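Local coordinates for protein lectin (Colocasia esculenta, PDB 5T1X) that binds mannose as a GNA-related lectin and agglutinates rabbit erythrocytes, working as a tetramer of two heterodimers, at residues Lys102-Pro105 with Trp106-Gly109. Sequence-based numbering, arbitrary orientation.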
ATOM      1  N   LYS A 102       3.424  -5.495 -10.485  1.00  9.97           N
ATOM      2  CA  LYS A 102       3.338  -6.574  -9.508  1.00 11.10           C
ATOM      3  C   LYS A 102       4.539  -7.506  -9.636  1.00 15.14           C
ATOM      4  O   LYS A 102       4.925  -7.856 -10.752  1.00 16.43           O
ATOM      5  CB  LYS A 102       2.023  -7.352  -9.753  1.00 15.86           C
ATOM      6  CG  LYS A 102       1.748  -8.514  -8.794  1.00 33.32           C
ATOM      7  CD  LYS A 102       0.416  -9.210  -9.095  1.00 42.73           C
ATOM      8  CE  LYS A 102       0.528 -10.278 -10.162  1.00 59.20           C
ATOM      9  NZ  LYS A 102      -0.786 -10.907 -10.459  1.00 71.90           N
ATOM     10  N   ILE A 103       5.151  -7.857  -8.496  1.00 10.91           N
ATOM     11  CA  ILE A 103       6.207  -8.861  -8.363  1.00 11.99           C
ATOM     12  C   ILE A 103       5.478 -10.098  -7.861  1.00 14.62           C
ATOM     13  O   ILE A 103       4.863 -10.062  -6.785  1.00 11.17           O
ATOM     14  CB  ILE A 103       7.385  -8.440  -7.442  1.00 15.67           C
ATOM     15  CG1 ILE A 103       8.199  -7.267  -8.035  1.00 16.53           C
ATOM     16  CG2 ILE A 103       8.296  -9.640  -7.179  1.00 17.96           C
ATOM     17  CD1 ILE A 103       9.164  -6.572  -7.019  1.00 21.42           C
ATOM     18  N   ASP A 104       5.546 -11.188  -8.635  1.00 14.48           N
ATOM     19  CA  ASP A 104       4.836 -12.422  -8.337  1.00 14.92           C
ATOM     20  C   ASP A 104       5.806 -13.568  -7.958  1.00 17.15           C
ATOM     21  O   ASP A 104       6.343 -14.230  -8.853  1.00 18.59           O
ATOM     22  CB  ASP A 104       3.981 -12.811  -9.560  1.00 16.55           C
ATOM     23  CG  ASP A 104       3.075 -14.017  -9.395  1.00 23.95           C
ATOM     24  OD1 ASP A 104       3.303 -14.820  -8.453  1.00 20.88           O
ATOM     25  OD2 ASP A 104       2.152 -14.173 -10.215  1.00 28.33           O
ATOM     26  N   PRO A 105       5.950 -13.885  -6.646  1.00 11.91           N
ATOM     27  CA  PRO A 105       6.848 -14.991  -6.254  1.00 12.18           C
ATOM     28  C   PRO A 105       6.119 -16.346  -6.157  1.00 15.39           C
ATOM     29  O   PRO A 105       6.625 -17.266  -5.513  1.00 15.54           O
ATOM     30  CB  PRO A 105       7.334 -14.523  -4.882  1.00 13.88           C
ATOM     31  CG  PRO A 105       6.116 -13.863  -4.286  1.00 16.40           C
ATOM     32  CD  PRO A 105       5.378 -13.213  -5.454  1.00 12.21           C
ATOM     33  N   TRP A 106       4.922 -16.471  -6.775  1.00 12.75           N
ATOM     34  CA  TRP A 106       4.120 -17.698  -6.696  1.00 14.97           C
ATOM     35  C   TRP A 106       4.086 -18.513  -7.993  1.00 19.50           C
ATOM     36  O   TRP A 106       3.993 -19.743  -7.928  1.00 21.04           O
ATOM     37  CB  TRP A 106       2.674 -17.349  -6.301  1.00 14.11           C
ATOM     38  CG  TRP A 106       2.553 -16.779  -4.924  1.00 14.73           C
ATOM     39  CD1 TRP A 106       2.488 -15.461  -4.589  1.00 16.67           C
ATOM     40  CD2 TRP A 106       2.561 -17.509  -3.695  1.00 15.44           C
ATOM     41  NE1 TRP A 106       2.415 -15.326  -3.224  1.00 16.64           N
ATOM     42  CE2 TRP A 106       2.443 -16.568  -2.650  1.00 18.99           C
ATOM     43  CE3 TRP A 106       2.580 -18.879  -3.375  1.00 18.16           C
ATOM     44  CZ2 TRP A 106       2.367 -16.948  -1.302  1.00 18.70           C
ATOM     45  CZ3 TRP A 106       2.537 -19.254  -2.038  1.00 20.25           C
ATOM     46  CH2 TRP A 106       2.438 -18.294  -1.020  1.00 19.90           C
ATOM     47  N   VAL A 107       4.120 -17.841  -9.153  1.00 16.53           N
ATOM     48  CA  VAL A 107       4.021 -18.471 -10.473  1.00 17.40           C
ATOM     49  C   VAL A 107       5.314 -19.268 -10.791  1.00 21.00           C
ATOM     50  O   VAL A 107       6.410 -18.734 -10.623  1.00 19.15           O
ATOM     51  CB  VAL A 107       3.671 -17.406 -11.565  1.00 21.57           C
ATOM     52  CG1 VAL A 107       4.764 -16.348 -11.738  1.00 20.73           C
ATOM     53  CG2 VAL A 107       3.305 -18.043 -12.896  1.00 23.07           C
ATOM     54  N   PRO A 108       5.209 -20.550 -11.216  1.00 19.82           N
ATOM     55  CA  PRO A 108       6.431 -21.322 -11.519  1.00 21.65           C
ATOM     56  C   PRO A 108       7.063 -20.995 -12.878  1.00 27.42           C
ATOM     57  O   PRO A 108       8.218 -21.352 -13.105  1.00 27.41           O
ATOM     58  CB  PRO A 108       5.944 -22.772 -11.497  1.00 24.73           C
ATOM     59  CG  PRO A 108       4.518 -22.693 -11.907  1.00 29.15           C
ATOM     60  CD  PRO A 108       3.989 -21.362 -11.432  1.00 23.09           C
ATOM     61  N   GLY A 109       6.299 -20.357 -13.765  1.00 25.18           N
ATOM     62  CA  GLY A 109       6.735 -20.004 -15.113  1.00 52.55           C
ATOM     63  C   GLY A 109       7.214 -18.575 -15.261  1.00 88.19           C
ATOM     64  O   GLY A 109       6.653 -17.655 -14.664  1.00 55.80           O
TER
HETATM   65  O   HOH W   1       7.575 -16.684  -9.288  1.00 22.36           O
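An Asx turn bends the chain where the C-terminal arm of this bulb-type lectin domain leaves strand 92-103, and Asp-104 makes it with Trp-106. OD1 of Asp-104 accepts the backbone N-H of Trp-106 at 2.9 Å, which reaches the oxygen nearly along its C-O axis. An additional i to i+3 bond, from N of Val-107 to the same OD1 at 3.2 Å, comes in from above the carboxylate plane, 51° out of it, so one oxygen holds two successive amides from different directions. The carboxylate can reach them because CG lies anti to the backbone N of Asp-104 (chi1 -175°). Over the same face of the carboxylate, the side chain of Val-107 crosses at about a right angle, with its CG1 3.7 Å from Asp-104 CG.

The arm is the swapped part of the GNA-related fold: Lys-102 and Ile-103 pair antiparallel with a strand of the neighbouring subunit, carrying the sheet across the interface, and the turn follows directly. A water donates to both Asp-104 O, at 2.8 Å, and Val-107 O, at 2.7 Å, bridging the two carbonyls. Trp-106 and Pro-105 meet on the partner's surface. CD of Pro-105 lies 3.8 Å from Trp-106 CD1, oblique to the indole, while OD1 of Asp-104 sits at the ring's edge near its plane. Trp-106 NE1 hydrogen-bonds to Asp-95 O of the neighbouring subunit, and its ring meets Phe-97 of that subunit with the planes inclined by about 40°.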